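Local coordinates for protein inactive dihydropteroate synthase 2 (Mycobacterium tuberculosis, PDB 2VP8) that belongs to the dihydropteroate synthase family but seems to lack synthase activity, probably plays no part in folate metabolism, and probably can bind the inhibitor dapsone, at residues B[140-145]-B[285-290]; B[163-168]-B[198-203]; B[274-279]-B[299-304]. One frame throughout, in Å; residues are numbered along the deposited sequence.

Interaction 1 of 3, residues B[140-145]-B[285-290]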
loop_
_atom_site.group_PDB
_atom_site.type_symbol
_atom_site.label_atom_id
_atom_site.label_comp_id
_atom_site.label_asym_id
_atom_site.label_seq_id
_atom_site.Cartn_x
_atom_site.Cartn_y
_atom_site.Cartn_z
ATOM N N LEU B 140 15.874 -11.821 -20.845
ATOM C CA LEU B 140 16.359 -10.946 -19.795
ATOM C C LEU B 140 17.218 -11.749 -18.838
ATOM O O LEU B 140 16.822 -12.827 -18.401
ATOM C CB LEU B 140 15.157 -10.329 -19.059
ATOM C CG LEU B 140 15.290 -9.459 -17.803
ATOM C CD1 LEU B 140 16.125 -8.192 -18.059
ATOM C CD2 LEU B 140 13.921 -9.088 -17.305
ATOM N N ILE B 141 18.398 -11.237 -18.516
ATOM C CA ILE B 141 19.205 -11.859 -17.478
ATOM C C ILE B 141 18.944 -11.160 -16.150
ATOM O O ILE B 141 19.095 -9.941 -16.027
ATOM C CB ILE B 141 20.700 -11.845 -17.803
ATOM C CG1 ILE B 141 20.947 -12.393 -19.217
ATOM C CG2 ILE B 141 21.472 -12.648 -16.749
ATOM C CD1 ILE B 141 22.262 -11.993 -19.807
ATOM N N ASN B 142 18.520 -11.947 -15.169
ATOM C CA ASN B 142 18.302 -11.445 -13.831
ATOM C C ASN B 142 19.453 -11.866 -12.929
ATOM O O ASN B 142 19.353 -12.856 -12.196
ATOM C CB ASN B 142 16.967 -11.940 -13.287
ATOM C CG ASN B 142 16.566 -11.245 -12.009
ATOM O OD1 ASN B 142 17.177 -10.255 -11.611
ATOM N ND2 ASN B 142 15.526 -11.758 -11.357
ATOM N N ASP B 143 20.550 -11.107 -13.009
ATOM C CA ASP B 143 21.714 -11.326 -12.161
ATOM C C ASP B 143 21.360 -10.982 -10.722
ATOM O O ASP B 143 21.457 -9.832 -10.295
ATOM C CB ASP B 143 22.917 -10.511 -12.648
ATOM C CG ASP B 143 24.204 -10.844 -11.892
ATOM O OD1 ASP B 143 24.123 -11.465 -10.807
ATOM O OD2 ASP B 143 25.300 -10.476 -12.386
ATOM N N THR B 144 20.952 -12.011 -9.987
ATOM C CA THR B 144 20.449 -11.865 -8.626
ATOM C C THR B 144 21.544 -11.520 -7.591
ATOM O O THR B 144 21.235 -11.195 -6.440
ATOM C CB THR B 144 19.651 -13.129 -8.208
ATOM O OG1 THR B 144 18.891 -12.856 -7.028
ATOM C CG2 THR B 144 20.574 -14.326 -7.962
ATOM N N TRP B 145 22.810 -11.591 -8.007
ATOM C CA TRP B 145 23.944 -11.300 -7.123
ATOM C C TRP B 145 24.485 -9.875 -7.286
ATOM O O TRP B 145 24.813 -9.216 -6.298
ATOM C CB TRP B 145 25.059 -12.327 -7.316
ATOM C CG TRP B 145 24.821 -13.635 -6.598
ATOM C CD1 TRP B 145 23.945 -14.625 -6.958
ATOM C CD2 TRP B 145 25.480 -14.099 -5.408
ATOM N NE1 TRP B 145 24.016 -15.670 -6.066
ATOM C CE2 TRP B 145 24.949 -15.375 -5.105
ATOM C CE3 TRP B 145 26.466 -13.558 -4.566
ATOM C CZ2 TRP B 145 25.372 -16.123 -3.994
ATOM C CZ3 TRP B 145 26.887 -14.303 -3.459
ATOM C CH2 TRP B 145 26.339 -15.572 -3.187
ATOM N N MET B 285 8.555 -2.737 -12.128
ATOM C CA MET B 285 8.401 -4.187 -12.052
ATOM C C MET B 285 8.521 -4.714 -10.627
ATOM O O MET B 285 9.214 -4.124 -9.796
ATOM C CB MET B 285 9.425 -4.872 -12.956
ATOM C CG MET B 285 9.117 -6.312 -13.269
ATOM S SD MET B 285 9.949 -6.883 -14.765
ATOM C CE MET B 285 11.512 -7.321 -14.057
ATOM N N PHE B 286 7.848 -5.835 -10.364
ATOM C CA PHE B 286 7.849 -6.452 -9.052
ATOM C C PHE B 286 8.082 -7.951 -9.154
ATOM O O PHE B 286 7.336 -8.670 -9.831
ATOM C CB PHE B 286 6.532 -6.163 -8.328
ATOM C CG PHE B 286 6.386 -4.740 -7.889
ATOM C CD1 PHE B 286 5.798 -3.803 -8.721
ATOM C CD2 PHE B 286 6.845 -4.336 -6.645
ATOM C CE1 PHE B 286 5.679 -2.477 -8.337
ATOM C CE2 PHE B 286 6.720 -3.012 -6.239
ATOM C CZ PHE B 286 6.135 -2.078 -7.094
ATOM N N ARG B 287 9.126 -8.414 -8.476
ATOM C CA ARG B 287 9.462 -9.831 -8.437
ATOM C C ARG B 287 8.739 -10.507 -7.280
ATOM O O ARG B 287 8.973 -10.179 -6.115
ATOM C CB ARG B 287 10.974 -10.004 -8.294
ATOM C CG ARG B 287 11.476 -11.378 -8.660
ATOM C CD ARG B 287 12.979 -11.387 -8.601
ATOM N NE ARG B 287 13.534 -12.672 -9.004
ATOM C CZ ARG B 287 14.216 -13.474 -8.197
ATOM N NH1 ARG B 287 14.444 -13.117 -6.941
ATOM N NH2 ARG B 287 14.685 -14.625 -8.653
ATOM N N VAL B 288 7.871 -11.456 -7.608
ATOM C CA VAL B 288 7.000 -12.086 -6.627
ATOM C C VAL B 288 6.881 -13.588 -6.843
ATOM O O VAL B 288 7.193 -14.101 -7.921
ATOM C CB VAL B 288 5.565 -11.461 -6.630
ATOM C CG1 VAL B 288 5.621 -9.967 -6.453
ATOM C CG2 VAL B 288 4.833 -11.786 -7.901
ATOM N N HIS B 289 6.431 -14.289 -5.802
ATOM C CA HIS B 289 5.992 -15.674 -5.929
ATOM C C HIS B 289 4.495 -15.700 -6.242
ATOM O O HIS B 289 4.064 -16.375 -7.179
ATOM C CB HIS B 289 6.250 -16.439 -4.639
ATOM C CG HIS B 289 7.697 -16.604 -4.311
ATOM N ND1 HIS B 289 8.399 -15.680 -3.569
ATOM C CD2 HIS B 289 8.571 -17.592 -4.610
ATOM C CE1 HIS B 289 9.647 -16.089 -3.430
ATOM N NE2 HIS B 289 9.777 -17.248 -4.049
ATOM N N GLU B 290 3.713 -14.965 -5.449
ATOM C CA GLU B 290 2.268 -14.887 -5.620
ATOM C C GLU B 290 1.944 -13.755 -6.567
ATOM O O GLU B 290 2.051 -12.566 -6.207
ATOM C CB GLU B 290 1.559 -14.655 -4.279
ATOM C CG GLU B 290 0.308 -15.533 -4.055
ATOM C CD GLU B 290 -0.898 -15.157 -4.938
ATOM O OE1 GLU B 290 -1.324 -15.997 -5.772
ATOM O OE2 GLU B 290 -1.423 -14.035 -4.793
#
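N142 and R287 meet with their flat ends nearly at right angles, the amide and guanidinium planes turned 83° apart. The nearest pair, N142 ND2 and R287 NE at 3.2 Å, joins two donors, so no hydrogen bond links them. What draws them together is a shared acid: D83 accepts from N142 ND2 through OD1 and forms a salt bridge to R287 NH2 through OD2, while D123 makes a further salt bridge to NH2. The two carboxylates probably offset the arginine charge. R287 gets there by running straight out from CG to NE, with CG anti to the backbone N (chi1 -162°). Further along, T144 OG1 stays 4.5 Å from R287 NH1, approaching it obliquely. The T144 side chain also comes within about 3 Å of that of H220, a residue thought to mark family members without synthase activity. At the other end the touch is apolar and light, L140 CD2 meeting M285 CE at 4.4 Å.

Only side chains bridge here, since the nearest CA atoms, those of N142 and R287, are 10.5 Å apart. Strands 140-142 and 285-288 face each other across the interior of the parallel TIM barrel. M45 on strand 43-49 packs against N142, M285 and R287, V164 on strand 162-166 flanks L140 and N142, and helix 152-159 lies behind I141.

Interaction 2 of 3, residues B[163-168]-B[198-203]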
loop_
_atom_site.group_PDB
_atom_site.type_symbol
_atom_site.label_atom_id
_atom_site.label_comp_id
_atom_site.label_asym_id
_atom_site.label_seq_id
_atom_site.Cartn_x
_atom_site.Cartn_y
_atom_site.Cartn_z
ATOM N N LEU B 163 19.302 -6.880 -19.134
ATOM C CA LEU B 163 20.013 -7.227 -17.915
ATOM C C LEU B 163 19.447 -6.483 -16.716
ATOM O O LEU B 163 19.103 -5.304 -16.806
ATOM C CB LEU B 163 21.514 -6.942 -18.065
ATOM C CG LEU B 163 22.418 -7.287 -16.875
ATOM C CD1 LEU B 163 22.548 -8.796 -16.688
ATOM C CD2 LEU B 163 23.776 -6.657 -17.024
ATOM N N VAL B 164 19.341 -7.189 -15.597
ATOM C CA VAL B 164 18.981 -6.566 -14.337
ATOM C C VAL B 164 20.267 -6.183 -13.612
ATOM O O VAL B 164 21.120 -7.032 -13.338
ATOM C CB VAL B 164 18.110 -7.504 -13.449
ATOM C CG1 VAL B 164 17.888 -6.904 -12.057
ATOM C CG2 VAL B 164 16.779 -7.799 -14.120
ATOM N N CYS B 165 20.417 -4.896 -13.330
ATOM C CA CYS B 165 21.535 -4.428 -12.525
ATOM C C CYS B 165 21.073 -4.294 -11.090
ATOM O O CYS B 165 20.309 -3.387 -10.752
ATOM C CB CYS B 165 22.074 -3.103 -13.052
ATOM S SG CYS B 165 22.747 -3.242 -14.711
ATOM N N ALA B 166 21.527 -5.217 -10.253
ATOM C CA ALA B 166 21.097 -5.263 -8.866
ATOM C C ALA B 166 22.155 -4.720 -7.907
ATOM O O ALA B 166 23.353 -4.730 -8.203
ATOM C CB ALA B 166 20.701 -6.681 -8.484
ATOM N N HIS B 167 21.687 -4.238 -6.760
ATOM C CA HIS B 167 22.555 -3.820 -5.671
ATOM C C HIS B 167 22.573 -4.900 -4.598
ATOM O O HIS B 167 21.533 -5.256 -4.036
ATOM C CB HIS B 167 22.080 -2.491 -5.084
ATOM C CG HIS B 167 22.906 -2.011 -3.936
ATOM N ND1 HIS B 167 23.992 -1.178 -4.097
ATOM C CD2 HIS B 167 22.810 -2.252 -2.606
ATOM C CE1 HIS B 167 24.528 -0.924 -2.916
ATOM N NE2 HIS B 167 23.831 -1.564 -1.995
ATOM N N THR B 168 23.771 -5.411 -4.327
ATOM C CA THR B 168 23.988 -6.483 -3.358
ATOM C C THR B 168 23.687 -6.024 -1.928
ATOM O O THR B 168 22.541 -6.059 -1.483
ATOM C CB THR B 168 25.442 -7.030 -3.455
ATOM O OG1 THR B 168 25.522 -8.322 -2.840
ATOM C CG2 THR B 168 26.456 -6.065 -2.805
ATOM N N THR B 198 23.465 2.851 -10.830
ATOM C CA THR B 198 23.412 3.714 -11.996
ATOM C C THR B 198 24.663 3.499 -12.855
ATOM O O THR B 198 24.601 3.550 -14.084
ATOM C CB THR B 198 23.182 5.202 -11.570
ATOM O OG1 THR B 198 22.076 5.750 -12.295
ATOM C CG2 THR B 198 24.424 6.081 -11.737
ATOM N N ALA B 199 25.783 3.229 -12.184
ATOM C CA ALA B 199 27.049 2.903 -12.830
ATOM C C ALA B 199 26.981 1.504 -13.441
ATOM O O ALA B 199 27.446 1.280 -14.560
ATOM C CB ALA B 199 28.181 2.991 -11.825
ATOM N N ALA B 200 26.393 0.573 -12.697
ATOM C CA ALA B 200 26.152 -0.783 -13.179
ATOM C C ALA B 200 25.333 -0.777 -14.473
ATOM O O ALA B 200 25.646 -1.509 -15.412
ATOM C CB ALA B 200 25.458 -1.609 -12.103
ATOM N N ALA B 201 24.300 0.063 -14.513
ATOM C CA ALA B 201 23.480 0.257 -15.707
ATOM C C ALA B 201 24.275 0.827 -16.884
ATOM O O ALA B 201 24.174 0.327 -18.005
ATOM C CB ALA B 201 22.288 1.141 -15.391
ATOM N N GLU B 202 25.066 1.867 -16.629
ATOM C CA GLU B 202 25.865 2.490 -17.680
ATOM C C GLU B 202 26.948 1.547 -18.202
ATOM O O GLU B 202 27.226 1.519 -19.407
ATOM C CB GLU B 202 26.480 3.812 -17.200
ATOM C CG GLU B 202 25.469 4.923 -16.883
ATOM C CD GLU B 202 24.803 5.537 -18.113
ATOM O OE1 GLU B 202 25.125 5.145 -19.251
ATOM O OE2 GLU B 202 23.947 6.427 -17.938
ATOM N N ARG B 203 27.548 0.776 -17.293
ATOM C CA ARG B 203 28.580 -0.199 -17.655
ATOM C C ARG B 203 28.009 -1.314 -18.518
ATOM O O ARG B 203 28.700 -1.850 -19.382
ATOM C CB ARG B 203 29.256 -0.778 -16.409
ATOM C CG ARG B 203 30.518 -0.029 -15.981
ATOM C CD ARG B 203 30.643 0.060 -14.460
ATOM N NE ARG B 203 30.544 -1.247 -13.808
ATOM C CZ ARG B 203 30.035 -1.451 -12.594
ATOM N NH1 ARG B 203 29.557 -0.438 -11.880
ATOM N NH2 ARG B 203 29.991 -2.680 -12.096
#
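Between the two segments, C165 makes the contact, meeting A200 and A201 on the helix outside strand 162-166. Taken from the start of the segment, L163 aims its CB at the helix and reaches A204, the next residue after R203. V164 turns the other way, into the barrel, where it touches D217.

Next comes C165, again on the helix side. Its CB sits 3.8 Å from A200 CB. The sulfur swings to lie beside its own backbone N, anti to the carbonyl carbon (chi1 -63°), and this carries it over a face of the peptide joining A200 to A201: C165 SG is 3.6 Å from A200 C and 3.7 Å from A201 N. A201 CB borders the same sulfur from 4.5 Å. Small alanines let the backbones come close here, with the CA atoms of C165 and A200 5.9 Å apart.

This is one beta-alpha-beta unit of the TIM barrel. Strand 162-166 leads to helix 186-207, which packs on the outside and returns the chain to the neighbouring parallel strand, 214-217. V214 of that strand touches both C165 and A201, and W244 covers A201 from a loop.

A166 points inward once more, its CB turned from the helix and resting on D217. H167, just past the strand, lays its side chain against V193, Q196 and V197, an earlier part of the same helix, with F222 also in contact. Within the helix, R203 folds its guanidinium back so that A200 CA lies 3.7 Å above one face of it, offset toward the rim.

Interaction 3 of 3, residues B[274-279]-B[299-304]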
loop_
_atom_site.group_PDB
_atom_site.type_symbol
_atom_site.label_atom_id
_atom_site.label_comp_id
_atom_site.label_asym_id
_atom_site.label_seq_id
_atom_site.Cartn_x
_atom_site.Cartn_y
_atom_site.Cartn_z
ATOM N N ALA B 274 4.054 -2.178 1.036
ATOM C CA ALA B 274 5.300 -1.753 0.401
ATOM C C ALA B 274 5.165 -1.783 -1.122
ATOM O O ALA B 274 5.686 -0.907 -1.823
ATOM C CB ALA B 274 6.442 -2.631 0.842
ATOM N N THR B 275 4.456 -2.787 -1.630
ATOM C CA THR B 275 4.264 -2.913 -3.062
ATOM C C THR B 275 3.512 -1.683 -3.537
ATOM O O THR B 275 3.966 -0.991 -4.457
ATOM C CB THR B 275 3.508 -4.215 -3.418
ATOM O OG1 THR B 275 4.240 -5.339 -2.903
ATOM C CG2 THR B 275 3.337 -4.360 -4.928
ATOM N N ALA B 276 2.392 -1.400 -2.868
ATOM C CA ALA B 276 1.526 -0.274 -3.193
ATOM C C ALA B 276 2.325 1.013 -3.267
ATOM O O ALA B 276 2.331 1.694 -4.293
ATOM C CB ALA B 276 0.427 -0.156 -2.169
ATOM N N LEU B 277 3.033 1.317 -2.183
ATOM C CA LEU B 277 3.877 2.495 -2.101
ATOM C C LEU B 277 4.911 2.541 -3.222
ATOM O O LEU B 277 5.052 3.552 -3.900
ATOM C CB LEU B 277 4.544 2.565 -0.727
ATOM C CG LEU B 277 3.795 3.386 0.339
ATOM C CD1 LEU B 277 2.353 2.939 0.537
ATOM C CD2 LEU B 277 4.538 3.391 1.670
ATOM N N ALA B 278 5.613 1.434 -3.430
ATOM C CA ALA B 278 6.645 1.376 -4.448
ATOM C C ALA B 278 6.036 1.632 -5.831
ATOM O O ALA B 278 6.582 2.415 -6.623
ATOM C CB ALA B 278 7.358 0.032 -4.401
ATOM N N ALA B 279 4.902 0.980 -6.108
ATOM C CA ALA B 279 4.186 1.173 -7.360
ATOM C C ALA B 279 3.720 2.622 -7.532
ATOM O O ALA B 279 3.713 3.139 -8.643
ATOM C CB ALA B 279 3.018 0.239 -7.440
ATOM N N GLU B 299 -3.159 -3.020 -9.736
ATOM C CA GLU B 299 -4.372 -2.559 -10.403
ATOM C C GLU B 299 -5.026 -1.419 -9.616
ATOM O O GLU B 299 -5.512 -0.445 -10.194
ATOM C CB GLU B 299 -5.343 -3.721 -10.609
ATOM C CG GLU B 299 -4.929 -4.650 -11.737
ATOM C CD GLU B 299 -5.802 -5.895 -11.878
ATOM O OE1 GLU B 299 -6.737 -6.104 -11.075
ATOM O OE2 GLU B 299 -5.539 -6.682 -12.808
ATOM N N MET B 300 -5.017 -1.534 -8.292
ATOM C CA MET B 300 -5.657 -0.545 -7.447
ATOM C C MET B 300 -4.862 0.764 -7.471
ATOM O O MET B 300 -5.441 1.851 -7.588
ATOM C CB MET B 300 -5.821 -1.099 -6.031
ATOM C CG MET B 300 -6.442 -0.155 -5.032
ATOM S SD MET B 300 -8.026 0.559 -5.499
ATOM C CE MET B 300 -9.158 -0.819 -5.333
ATOM N N VAL B 301 -3.537 0.643 -7.378
ATOM C CA VAL B 301 -2.630 1.784 -7.484
ATOM C C VAL B 301 -2.859 2.476 -8.819
ATOM O O VAL B 301 -3.044 3.702 -8.885
ATOM C CB VAL B 301 -1.155 1.349 -7.360
ATOM C CG1 VAL B 301 -0.216 2.529 -7.577
ATOM C CG2 VAL B 301 -0.902 0.726 -5.986
ATOM N N ALA B 302 -2.882 1.680 -9.878
ATOM C CA ALA B 302 -3.119 2.210 -11.209
ATOM C C ALA B 302 -4.481 2.916 -11.312
ATOM O O ALA B 302 -4.565 4.003 -11.888
ATOM C CB ALA B 302 -2.973 1.121 -12.243
ATOM N N SER B 303 -5.529 2.318 -10.742
ATOM C CA SER B 303 -6.861 2.926 -10.745
ATOM C C SER B 303 -6.896 4.248 -9.977
ATOM O O SER B 303 -7.433 5.235 -10.462
ATOM C CB SER B 303 -7.911 1.979 -10.172
ATOM O OG SER B 303 -8.095 0.870 -11.008
ATOM N N ILE B 304 -6.323 4.255 -8.781
ATOM C CA ILE B 304 -6.238 5.467 -7.979
ATOM C C ILE B 304 -5.515 6.566 -8.750
ATOM O O ILE B 304 -6.027 7.676 -8.859
ATOM C CB ILE B 304 -5.558 5.192 -6.612
ATOM C CG1 ILE B 304 -6.482 4.350 -5.736
ATOM C CG2 ILE B 304 -5.170 6.496 -5.899
ATOM C CD1 ILE B 304 -5.783 3.629 -4.614
#
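V301 sets one methyl group on a flat backbone group of the facing helix, the carbonyl of A279; no ring or side-chain amide takes part in this contact. CG1 stands almost straight above the face of that carbonyl group, with V301 CG1 3.9 Å from A279 C. CG2 comes in low beside the A276 carbonyl, little raised from its plane, V301 CG2 lying 3.8 Å from A276 O and equally near its CA. Each methyl also has an alanine side chain beside it: A279 CB is 4.0 Å from V301 CG1, and A276 CB is 4.1 Å from V301 CG2. The branch can straddle the two residues because CG1 is anti to the backbone N of V301 (chi1 176°), which puts CG2 beside that N.

The pair belongs to the outer layer of the TIM barrel. Helix 267-280 runs into strand 285-288, and helix 291-306 follows that strand, so the two helices are packed side by side on the outside of the sheet. F286 of the strand reaches T275, A278 and A279 from within, and V297 and L298, a turn before V301, extend the packing along T275, A276 and A279.

On another flank lies the second subunit of the homodimer. A276 packs on L277 of that subunit and L277 on its A276, while M300 rests on G270 and S303 on L230 of the same neighbour.

Interactions 1 and 2 meet directly, centres 14 Å apart, because strands 140-142 and 162-166 are neighbours in the parallel sheet; I141 O and V164 N, 2.8 Å apart, probably form one of its hydrogen bonds. Interaction 2 is nested in the loop closed by interaction 1. Interaction 3 follows interaction 2 in series and crosses interaction 1 along the chain; these two touch, centres 19 Å apart, since strand 285-288 comes between helices 267-280 and 291-306 in the chain. Interactions 2 and 3 stay about 15 Å apart at their nearest atoms. Together they sample the barrel from interior to periphery: opposite strands bridged inside, a helix packed on its strand, and paired outer helices reaching the dimer partner.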